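Local coordinates for DegV family protein ([Eubacterium] eligens, PDB 5UXY) that probably binds long-chain fatty acids, as DegV-family (FakB-type) proteins do, and holds a heptadecanoic acid molecule here, at residues 58-63 / 259-264; 79-84 / 111-116; 118-123 / 153-158. One frame throughout, in Å; residues are numbered along the deposited sequence.

Contact 1 of 3, residues 58-63 / 259-264. With X90 (heptadecanoic acid), chain D.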
loop_
_atom_site.group_PDB
_atom_site.type_symbol
_atom_site.label_atom_id
_atom_site.label_comp_id
_atom_site.label_asym_id
_atom_site.label_seq_id
_atom_site.Cartn_x
_atom_site.Cartn_y
_atom_site.Cartn_z
ATOM N N SER A 58 -2.107 20.294 -3.577
ATOM C CA SER A 58 -2.060 19.552 -2.326
ATOM C C SER A 58 -0.824 18.670 -2.374
ATOM O O SER A 58 -0.305 18.363 -3.452
ATOM C CB SER A 58 -3.341 18.734 -2.067
ATOM O OG SER A 58 -3.738 18.015 -3.248
ATOM N N TYR A 59 -0.374 18.268 -1.184
ATOM C CA TYR A 59 0.952 17.672 -1.016
ATOM C C TYR A 59 0.876 16.503 -0.055
ATOM O O TYR A 59 -0.052 16.415 0.744
ATOM C CB TYR A 59 1.932 18.681 -0.435
ATOM C CG TYR A 59 1.955 20.001 -1.177
ATOM C CD1 TYR A 59 2.730 20.151 -2.316
ATOM C CD2 TYR A 59 1.183 21.074 -0.757
ATOM C CE1 TYR A 59 2.749 21.353 -3.025
ATOM C CE2 TYR A 59 1.201 22.286 -1.455
ATOM C CZ TYR A 59 1.984 22.405 -2.588
ATOM O OH TYR A 59 2.033 23.577 -3.303
ATOM N N THR A 60 1.867 15.584 -0.136
ATOM C CA THR A 60 2.063 14.609 0.927
ATOM C C THR A 60 3.493 14.704 1.473
ATOM O O THR A 60 4.401 15.211 0.811
ATOM C CB THR A 60 1.774 13.167 0.461
ATOM O OG1 THR A 60 2.641 12.824 -0.635
ATOM C CG2 THR A 60 0.287 13.069 -0.021
ATOM N N ALA A 61 3.675 14.158 2.664
ATOM C CA ALA A 61 4.975 14.158 3.322
ATOM C C ALA A 61 5.210 12.838 4.025
ATOM O O ALA A 61 4.295 12.293 4.643
ATOM C CB ALA A 61 5.074 15.288 4.350
ATOM N N CYS A 62 6.463 12.377 4.032
ATOM C CA CYS A 62 6.801 11.134 4.754
ATOM C C CYS A 62 6.869 11.418 6.265
ATOM O O CYS A 62 6.877 12.589 6.686
ATOM C CB CYS A 62 8.113 10.586 4.194
ATOM S SG CYS A 62 9.487 11.610 4.628
ATOM N N PRO A 63 6.916 10.389 7.123
ATOM C CA PRO A 63 6.965 10.652 8.574
ATOM C C PRO A 63 8.304 11.246 8.999
ATOM O O PRO A 63 9.337 11.019 8.369
ATOM C CB PRO A 63 6.798 9.265 9.197
ATOM C CG PRO A 63 6.244 8.403 8.064
ATOM C CD PRO A 63 6.851 8.946 6.842
ATOM N N GLY A 259 -6.557 3.589 3.682
ATOM C CA GLY A 259 -6.271 4.649 4.632
ATOM C C GLY A 259 -6.145 5.981 3.931
ATOM O O GLY A 259 -6.451 6.118 2.751
ATOM N N GLY A 260 -5.676 6.988 4.688
ATOM C CA GLY A 260 -5.628 8.348 4.175
ATOM C C GLY A 260 -4.695 8.512 2.979
ATOM O O GLY A 260 -5.038 9.154 2.000
ATOM N N LEU A 261 -3.483 7.977 3.072
ATOM C CA LEU A 261 -2.514 8.205 2.008
ATOM C C LEU A 261 -2.999 7.544 0.720
ATOM O O LEU A 261 -2.945 8.130 -0.375
ATOM C CB LEU A 261 -1.160 7.621 2.446
ATOM C CG LEU A 261 0.100 7.908 1.622
ATOM C CD1 LEU A 261 0.180 7.019 0.400
ATOM C CD2 LEU A 261 0.148 9.428 1.269
ATOM N N CYS A 262 -3.382 6.283 0.812
ATOM C CA CYS A 262 -3.855 5.607 -0.394
ATOM C C CYS A 262 -5.136 6.263 -0.922
ATOM O O CYS A 262 -5.335 6.360 -2.131
ATOM C CB CYS A 262 -4.082 4.123 -0.122
ATOM S SG CYS A 262 -2.425 3.191 -0.030
ATOM N N SER A 263 -6.014 6.723 -0.043
ATOM C CA SER A 263 -7.231 7.417 -0.525
ATOM C C SER A 263 -6.867 8.668 -1.303
ATOM O O SER A 263 -7.476 8.972 -2.336
ATOM C CB SER A 263 -8.162 7.755 0.660
ATOM O OG SER A 263 -8.661 6.559 1.245
ATOM N N TYR A 264 -5.855 9.392 -0.840
ATOM C CA TYR A 264 -5.453 10.615 -1.531
ATOM C C TYR A 264 -4.947 10.312 -2.951
ATOM O O TYR A 264 -5.343 10.984 -3.915
ATOM C CB TYR A 264 -4.372 11.344 -0.700
ATOM C CG TYR A 264 -3.792 12.519 -1.415
ATOM C CD1 TYR A 264 -4.519 13.712 -1.473
ATOM C CD2 TYR A 264 -2.548 12.447 -2.064
ATOM C CE1 TYR A 264 -4.026 14.823 -2.186
ATOM C CE2 TYR A 264 -2.018 13.572 -2.748
ATOM C CZ TYR A 264 -2.772 14.747 -2.804
ATOM O OH TYR A 264 -2.295 15.832 -3.485
HETATM O O19 X90 D . 4.861 12.047 0.196
HETATM C C21 X90 D . 5.325 10.868 0.116
HETATM O O21 X90 D . 6.598 10.697 0.202
HETATM C C22 X90 D . 4.327 9.714 -0.135
HETATM C C23 X90 D . 4.164 9.599 -1.671
HETATM C C24 X90 D . 3.390 8.309 -2.048
HETATM C C25 X90 D . 3.392 8.193 -3.606
HETATM C C26 X90 D . 2.805 6.890 -4.182
HETATM C C27 X90 D . 1.604 6.408 -3.379
HETATM C C28 X90 D . 0.795 5.336 -4.146
HETATM C C29 X90 D . -0.635 5.216 -3.583
HETATM C C30 X90 D . -1.877 4.512 -5.943
HETATM C C31 X90 D . -1.657 3.126 -6.654
HETATM C C32 X90 D . -0.176 3.034 -7.084
HETATM C C33 X90 D . 0.395 1.613 -7.114
HETATM C C34 X90 D . 1.841 1.530 -7.665
HETATM C C35 X90 D . 2.817 1.197 -6.522
HETATM C C36 X90 D . 4.310 1.147 -6.894
HETATM C C39 X90 D . -1.640 4.360 -4.404
#

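Contact 2 of 3, residues 79-84 / 111-116. With X90 (heptadecanoic acid), chain D.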
loop_
_atom_site.group_PDB
_atom_site.type_symbol
_atom_site.label_atom_id
_atom_site.label_comp_id
_atom_site.label_asym_id
_atom_site.label_seq_id
_atom_site.Cartn_x
_atom_site.Cartn_y
_atom_site.Cartn_z
ATOM N N PHE A 79 10.956 -5.297 12.189
ATOM C CA PHE A 79 10.852 -5.249 10.736
ATOM C C PHE A 79 10.025 -4.019 10.417
ATOM O O PHE A 79 8.984 -3.791 11.046
ATOM C CB PHE A 79 10.184 -6.515 10.145
ATOM C CG PHE A 79 11.083 -7.686 10.148
ATOM C CD1 PHE A 79 12.105 -7.787 9.203
ATOM C CD2 PHE A 79 10.968 -8.679 11.126
ATOM C CE1 PHE A 79 12.988 -8.889 9.249
ATOM C CE2 PHE A 79 11.844 -9.783 11.155
ATOM C CZ PHE A 79 12.862 -9.869 10.226
ATOM N N VAL A 80 10.517 -3.192 9.491
ATOM C CA VAL A 80 9.823 -1.961 9.103
ATOM C C VAL A 80 9.469 -2.113 7.636
ATOM O O VAL A 80 10.356 -2.388 6.825
ATOM C CB VAL A 80 10.711 -0.718 9.292
ATOM C CG1 VAL A 80 9.885 0.528 8.982
ATOM C CG2 VAL A 80 11.267 -0.637 10.715
ATOM N N VAL A 81 8.191 -1.959 7.274
ATOM C CA VAL A 81 7.802 -2.074 5.857
ATOM C C VAL A 81 7.437 -0.676 5.362
ATOM O O VAL A 81 6.685 0.039 6.029
ATOM C CB VAL A 81 6.641 -3.065 5.679
ATOM C CG1 VAL A 81 6.241 -3.153 4.162
ATOM C CG2 VAL A 81 7.029 -4.426 6.239
ATOM N N THR A 82 8.016 -0.248 4.222
ATOM C CA THR A 82 7.722 1.101 3.737
ATOM C C THR A 82 7.139 1.064 2.326
ATOM O O THR A 82 7.321 0.125 1.573
ATOM C CB THR A 82 8.955 2.038 3.692
ATOM O OG1 THR A 82 9.823 1.634 2.642
ATOM C CG2 THR A 82 9.781 1.982 5.019
ATOM N N ILE A 83 6.418 2.125 1.993
ATOM C CA ILE A 83 6.001 2.318 0.601
ATOM C C ILE A 83 7.256 2.451 -0.299
ATOM O O ILE A 83 8.367 2.769 0.154
ATOM C CB ILE A 83 5.099 3.564 0.596
ATOM C CG1 ILE A 83 4.613 3.923 -0.814
ATOM C CG2 ILE A 83 5.819 4.720 1.144
ATOM C CD1 ILE A 83 3.522 5.019 -0.760
ATOM N N THR A 84 7.079 2.140 -1.574
ATOM C CA THR A 84 8.167 2.088 -2.536
ATOM C C THR A 84 9.133 3.261 -2.448
ATOM O O THR A 84 8.744 4.437 -2.463
ATOM C CB THR A 84 7.598 1.990 -3.970
ATOM O OG1 THR A 84 8.699 2.084 -4.874
ATOM C CG2 THR A 84 6.585 3.135 -4.237
ATOM N N ARG A 111 15.366 -4.323 10.364
ATOM C CA ARG A 111 15.424 -4.501 8.915
ATOM C C ARG A 111 14.386 -3.546 8.359
ATOM O O ARG A 111 13.224 -3.653 8.725
ATOM C CB ARG A 111 15.083 -5.954 8.519
ATOM C CG ARG A 111 14.711 -6.086 7.008
ATOM C CD ARG A 111 15.909 -5.749 6.060
ATOM N NE ARG A 111 15.393 -5.509 4.691
ATOM C CZ ARG A 111 15.036 -6.468 3.831
ATOM N NH1 ARG A 111 14.571 -6.116 2.622
ATOM N NH2 ARG A 111 15.140 -7.762 4.157
ATOM N N VAL A 112 14.781 -2.648 7.456
ATOM C CA VAL A 112 13.795 -1.825 6.727
ATOM C C VAL A 112 13.573 -2.479 5.362
ATOM O O VAL A 112 14.547 -2.712 4.632
ATOM C CB VAL A 112 14.261 -0.378 6.569
ATOM C CG1 VAL A 112 13.161 0.418 5.803
ATOM C CG2 VAL A 112 14.560 0.331 7.973
ATOM N N ILE A 113 12.296 -2.754 5.021
ATOM C CA ILE A 113 11.888 -3.423 3.776
ATOM C C ILE A 113 11.261 -2.375 2.869
ATOM O O ILE A 113 10.204 -1.826 3.168
ATOM C CB ILE A 113 10.900 -4.560 4.043
ATOM C CG1 ILE A 113 11.505 -5.532 5.051
ATOM C CG2 ILE A 113 10.500 -5.236 2.722
ATOM C CD1 ILE A 113 10.513 -6.625 5.451
ATOM N N ASP A 114 11.939 -2.054 1.774
ATOM C CA ASP A 114 11.306 -1.301 0.688
ATOM C C ASP A 114 10.309 -2.250 0.007
ATOM O O ASP A 114 10.722 -3.241 -0.607
ATOM C CB ASP A 114 12.390 -0.868 -0.296
ATOM C CG ASP A 114 11.814 -0.217 -1.569
ATOM O OD1 ASP A 114 10.608 0.020 -1.596
ATOM O OD2 ASP A 114 12.582 0.011 -2.523
ATOM N N SER A 115 9.002 -2.026 0.205
ATOM C CA SER A 115 8.041 -2.953 -0.387
ATOM C C SER A 115 8.062 -2.920 -1.901
ATOM O O SER A 115 7.446 -3.805 -2.499
ATOM C CB SER A 115 6.590 -2.650 0.049
ATOM O OG SER A 115 6.223 -1.332 -0.390
ATOM N N LYS A 116 8.683 -1.905 -2.507
ATOM C CA LYS A 116 8.565 -1.660 -3.941
ATOM C C LYS A 116 7.105 -1.519 -4.364
ATOM O O LYS A 116 6.760 -1.704 -5.541
ATOM C CB LYS A 116 9.223 -2.789 -4.710
ATOM C CG LYS A 116 10.688 -3.012 -4.337
ATOM C CD LYS A 116 11.066 -4.462 -4.791
ATOM C CE LYS A 116 12.529 -4.641 -5.058
ATOM N NZ LYS A 116 12.760 -5.839 -5.924
HETATM O O19 X90 D . 4.861 12.047 0.196
HETATM C C21 X90 D . 5.325 10.868 0.116
HETATM O O21 X90 D . 6.598 10.697 0.202
HETATM C C22 X90 D . 4.327 9.714 -0.135
HETATM C C23 X90 D . 4.164 9.599 -1.671
HETATM C C24 X90 D . 3.390 8.309 -2.048
HETATM C C25 X90 D . 3.392 8.193 -3.606
HETATM C C26 X90 D . 2.805 6.890 -4.182
HETATM C C27 X90 D . 1.604 6.408 -3.379
HETATM C C28 X90 D . 0.795 5.336 -4.146
HETATM C C29 X90 D . -0.635 5.216 -3.583
HETATM C C30 X90 D . -1.877 4.512 -5.943
HETATM C C31 X90 D . -1.657 3.126 -6.654
HETATM C C32 X90 D . -0.176 3.034 -7.084
HETATM C C33 X90 D . 0.395 1.613 -7.114
HETATM C C34 X90 D . 1.841 1.530 -7.665
HETATM C C35 X90 D . 2.817 1.197 -6.522
HETATM C C36 X90 D . 4.310 1.147 -6.894
HETATM C C39 X90 D . -1.640 4.360 -4.404
HETATM O O HOH W 1 11.402 0.589 -4.931
#

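Contact 3 of 3, residues 118-123 / 153-158. With X90 (heptadecanoic acid), chain D.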
loop_
_atom_site.group_PDB
_atom_site.type_symbol
_atom_site.label_atom_id
_atom_site.label_comp_id
_atom_site.label_asym_id
_atom_site.label_seq_id
_atom_site.Cartn_x
_atom_site.Cartn_y
_atom_site.Cartn_z
ATOM N N THR A 118 2.819 -0.572 -2.471
ATOM C CA THR A 118 1.987 0.236 -1.563
ATOM C C THR A 118 0.814 -0.638 -1.108
ATOM O O THR A 118 0.635 -1.752 -1.594
ATOM C CB THR A 118 1.466 1.515 -2.247
ATOM O OG1 THR A 118 1.004 2.424 -1.242
ATOM C CG2 THR A 118 0.282 1.185 -3.231
ATOM N N GLY A 119 0.065 -0.130 -0.131
ATOM C CA GLY A 119 -1.239 -0.654 0.218
ATOM C C GLY A 119 -1.266 -2.158 0.405
ATOM O O GLY A 119 -0.586 -2.705 1.280
ATOM N N PRO A 120 -2.095 -2.876 -0.382
ATOM C CA PRO A 120 -2.311 -4.289 -0.057
ATOM C C PRO A 120 -1.071 -5.136 -0.231
ATOM O O PRO A 120 -0.991 -6.220 0.362
ATOM C CB PRO A 120 -3.448 -4.726 -1.023
ATOM C CG PRO A 120 -3.397 -3.677 -2.121
ATOM C CD PRO A 120 -3.058 -2.394 -1.390
ATOM N N GLN A 121 -0.092 -4.682 -1.024
ATOM C CA GLN A 121 1.139 -5.456 -1.126
ATOM C C GLN A 121 1.973 -5.313 0.153
ATOM O O GLN A 121 2.527 -6.306 0.657
ATOM C CB GLN A 121 1.912 -5.039 -2.389
ATOM C CG GLN A 121 3.104 -6.004 -2.705
ATOM C CD GLN A 121 3.492 -6.024 -4.189
ATOM O OE1 GLN A 121 3.167 -5.112 -4.951
ATOM N NE2 GLN A 121 4.241 -7.055 -4.596
HETATM N N MSE A 122 1.964 -4.128 0.743
HETATM C CA MSE A 122 2.557 -3.915 2.095
HETATM C C MSE A 122 1.844 -4.798 3.113
HETATM O O MSE A 122 2.469 -5.460 3.948
HETATM C CB MSE A 122 2.459 -2.452 2.507
HETATM C CG MSE A 122 3.289 -1.554 1.602
HETATM SE SE MSE A 122 3.126 0.290 2.108
HETATM C CE MSE A 122 3.949 0.106 3.974
ATOM N N ARG A 123 0.513 -4.858 2.998
ATOM C CA ARG A 123 -0.224 -5.716 3.926
ATOM C C ARG A 123 0.153 -7.184 3.775
ATOM O O ARG A 123 0.331 -7.874 4.779
ATOM C CB ARG A 123 -1.738 -5.509 3.745
ATOM C CG ARG A 123 -2.499 -6.369 4.729
ATOM C CD ARG A 123 -3.999 -6.086 4.673
ATOM N NE ARG A 123 -4.617 -7.007 5.629
ATOM C CZ ARG A 123 -5.796 -6.776 6.177
ATOM N NH1 ARG A 123 -6.472 -5.664 5.857
ATOM N NH2 ARG A 123 -6.276 -7.622 7.058
ATOM N N THR A 153 4.762 -11.926 -5.404
ATOM C CA THR A 153 3.592 -11.093 -5.107
ATOM C C THR A 153 3.492 -10.028 -6.200
ATOM O O THR A 153 4.496 -9.676 -6.818
ATOM C CB THR A 153 3.654 -10.411 -3.721
ATOM O OG1 THR A 153 4.762 -9.481 -3.663
ATOM C CG2 THR A 153 3.863 -11.462 -2.616
ATOM N N ARG A 154 2.267 -9.546 -6.471
ATOM C CA ARG A 154 2.031 -8.541 -7.495
ATOM C C ARG A 154 0.977 -7.583 -6.989
ATOM O O ARG A 154 0.190 -7.929 -6.094
ATOM C CB ARG A 154 1.518 -9.154 -8.794
ATOM C CG ARG A 154 2.563 -10.043 -9.506
ATOM C CD ARG A 154 3.699 -9.173 -10.114
ATOM N NE ARG A 154 3.224 -8.127 -11.035
ATOM C CZ ARG A 154 2.929 -8.277 -12.314
ATOM N NH1 ARG A 154 3.058 -9.477 -12.895
ATOM N NH2 ARG A 154 2.516 -7.199 -13.027
ATOM N N LEU A 155 0.915 -6.405 -7.623
ATOM C CA LEU A 155 -0.113 -5.416 -7.306
ATOM C C LEU A 155 -0.739 -4.913 -8.599
ATOM O O LEU A 155 -0.032 -4.614 -9.563
ATOM C CB LEU A 155 0.481 -4.206 -6.516
ATOM C CG LEU A 155 -0.531 -3.090 -6.234
ATOM C CD1 LEU A 155 -0.209 -2.494 -4.846
ATOM C CD2 LEU A 155 -0.393 -2.002 -7.306
ATOM N N PHE A 156 -2.060 -4.784 -8.615
ATOM C CA PHE A 156 -2.756 -4.129 -9.728
ATOM C C PHE A 156 -3.707 -3.093 -9.162
ATOM O O PHE A 156 -4.193 -3.247 -8.034
ATOM C CB PHE A 156 -3.560 -5.149 -10.538
ATOM C CG PHE A 156 -2.718 -6.186 -11.195
ATOM C CD1 PHE A 156 -2.005 -5.874 -12.373
ATOM C CD2 PHE A 156 -2.563 -7.452 -10.614
ATOM C CE1 PHE A 156 -1.147 -6.841 -12.956
ATOM C CE2 PHE A 156 -1.713 -8.420 -11.229
ATOM C CZ PHE A 156 -1.015 -8.100 -12.360
ATOM N N CYS A 157 -4.012 -2.057 -9.944
ATOM C CA CYS A 157 -4.906 -1.041 -9.431
ATOM C C CYS A 157 -5.806 -0.606 -10.575
ATOM O O CYS A 157 -5.493 -0.819 -11.741
ATOM C CB CYS A 157 -4.185 0.170 -8.852
ATOM S SG CYS A 157 -3.130 1.024 -10.016
ATOM N N SER A 158 -6.920 -0.001 -10.217
ATOM C CA SER A 158 -7.777 0.648 -11.196
ATOM C C SER A 158 -8.212 1.987 -10.631
ATOM O O SER A 158 -8.883 2.026 -9.592
ATOM C CB SER A 158 -9.004 -0.222 -11.510
ATOM O OG SER A 158 -9.740 0.388 -12.580
HETATM O O19 X90 D . 4.861 12.047 0.196
HETATM C C21 X90 D . 5.325 10.868 0.116
HETATM O O21 X90 D . 6.598 10.697 0.202
HETATM C C22 X90 D . 4.327 9.714 -0.135
HETATM C C23 X90 D . 4.164 9.599 -1.671
HETATM C C24 X90 D . 3.390 8.309 -2.048
HETATM C C25 X90 D . 3.392 8.193 -3.606
HETATM C C26 X90 D . 2.805 6.890 -4.182
HETATM C C27 X90 D . 1.604 6.408 -3.379
HETATM C C28 X90 D . 0.795 5.336 -4.146
HETATM C C29 X90 D . -0.635 5.216 -3.583
HETATM C C30 X90 D . -1.877 4.512 -5.943
HETATM C C31 X90 D . -1.657 3.126 -6.654
HETATM C C32 X90 D . -0.176 3.034 -7.084
HETATM C C33 X90 D . 0.395 1.613 -7.114
HETATM C C34 X90 D . 1.841 1.530 -7.665
HETATM C C35 X90 D . 2.817 1.197 -6.522
HETATM C C36 X90 D . 4.310 1.147 -6.894
HETATM C C39 X90 D . -1.640 4.360 -4.404
#

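Contact 1 of 3, residues 58-63 / 259-264
Ser58 and Tyr264 meet through their hydroxyl groups. Ser58 OG lies 2.6 Å from Tyr264 OH, in a short hydrogen bond where either oxygen could be the donor. The serine oxygen arrives at the edge of the ring and in its plane. Thr60 touches the same ring with its methyl. Thr60 CG2 is 3.5 Å from Tyr264 CD2 and meets CE2 at nearly the same range, in an oblique approach. That methyl also rests against Leu261, with CG2 3.9 Å from Leu261 CD2.

Thr60 splits its two branches between protein and ligand. With chi1 at 59°, OG1 sits between the backbone N and the carbonyl carbon, and CG2 is anti to that carbon. The methyl faces the helix side chains, while OG1 donates to carboxyl oxygen O19 of the heptadecanoic acid. The modelled distance from Thr60 OG1 to O19, 2.5 Å, is very short. Leu261 CD1 meets the alkyl chain at C27, 4.1 Å away.

Strand 59-61 pairs antiparallel with strand 21-30 in one sheet of the DegV fold. Helix 260-266 follows strand 253-257 of the other sheet, so the contact spans the two halves that enclose the ligand. The segment axes stay 10.5 Å apart, and side chains make the bridge.

A phenylalanine in place of Tyr264 would keep the ring against Thr60 but would probably leave Ser58 OG without its mate across the contact.

Further out, Leu51 and Ile29 pack on Tyr264, and Asn168 gives its OH a weak hydrogen bond. Tyr265 OH is a second partner of Thr60 OG1. At the helix start, Asp38 takes the N-H groups of Gly260 and Leu261. Gly259, the N-cap residue, receives Ser263 N and Ser263 OG on opposite faces of its carbonyl plane.

Contact 2 of 3, residues 79-84 / 111-116
Val80 and Thr82 join Arg111 and Ile113 by parallel backbone pairing. Val80 N donates to Arg111 O at 2.9 Å, and its own O accepts from Ile113 N at 2.7 Å. Thr82 N then bonds Ile113 O. These strands belong to the beta-alpha-beta unit 77-82, 90-102, 109-114.

Beyond the regular pairing, Ser115 grips Thr82 O twice. Ser115 N lies 3.1 Å from Thr82 O, and Ser115 OG lies 2.7 Å from Thr82 O. With chi1 at 62°, Ser115 OG folds back over its own backbone toward that acceptor. Asp114 OD1 accepts from Lys116 N, closing an Asx turn, and also from Ala85 N. A water donates to both Asp114 OD2 and Thr84 OG1; the threonine hydroxyl is also bonded to Gly194 O.

Apolar contacts line both faces of the sheet. On one, Phe79 CD1 lies 3.6 Å from Arg111 CB, and Ile113 CD1 touches Val81 CG2. Helices 119-134 and 139-150 cover this side. On the other, Thr82 CG2 packs on Val112 CG1 at 3.8 Å, near Tyr91 of helix 90-102. Ile83 CD1 instead meets the fatty acid, 3.5 Å from C27.

Charge gathers at Arg111. Ile113 CG1 covers one face of its guanidinium group, and Asp143 and Asp147 form salt bridges with it. The chemistry thus runs from charged and aromatic at Phe79 and Arg111, through aliphatic, to a polar end where Thr82 O and Asp114 OD1 each take two donors, which probably limits how freely the two turns can move.

Contact 3 of 3, residues 118-123 / 153-158
Gln121 and Leu155 carry a buried helix-on-strand contact, in which the first turn of helix 119-134 lies against strand 153-159. The strand sits inside the second sheet, between strands 184-190 and 271-276. The two segments run at 156°, close to antiparallel, with their axes 8.3 Å apart.

The polar part is one amide. Gln121 has CG anti to the backbone N (chi1 -169°) and an extended chain beyond it, which carries the amide across to the strand. Gln121 NE2 donates to Thr153 OG1 at 2.7 Å, and that oxygen lies near the amide plane. The other end, OE1, accepts from Ser117 OG. Gln121 OE1 also lies close to the strand, 3.2 Å from Leu155 CB. Thr153 OG1 also bonds Met150 O, so a short chain of hydrogen bonds links the amide to the end of helix 139-150.

The apolar part is Leu155, whose two methyls divide their contacts. Leu155 CD1 packs against the start of the helix, 3.4 Å from Thr118 O and 4.0 Å from Thr118 CG2. It also meets Pro120 CG at 4.4 Å. Leu155 CD2 turns to the fatty acid and comes within 3.7 Å of C33. Thr118 CG2 touches the same bent stretch of chain, 3.9 Å from C39.

Gly119 has a positive phi, and a side chain there would clash with Pro120 CD. On the opposite side of the strand, Arg154 and Phe156 reach helix 205-219. The Arg154 guanidinium has Phe156 CZ over one face and bonds Thr189.

With a donor at one amide end and an acceptor at the other, both matched, Gln121 is probably fixed against flipping. Leu155 CD2 and Thr118 CG2 give the alkyl chain carbon surface, consistent with an apolar ligand, although Thr118 OG1 also lies near it.

All three contacts are mainly buried, and all touch the fatty acid at different points. Contact 1 meets the carboxyl end and, through Leu261, the mid-chain, contact 2 the middle and the tail through Ile83 and Thr84, and contact 3 the bend and the later chain. Contacts 1 and 2 share the sheet that holds strands 59-61 and 77-82. Contact 3 uses the other sheet. Contact 2 is backbone pairing within a sheet and buries the most surface; contacts 1 and 3 rest on side chains between helix and strand. They also touch one another: Leu261 CD1 meets Ile83 CD1, Cys262 SG packs on Thr118, and the selenomethionine Met122 lies against Val81 and Ser115.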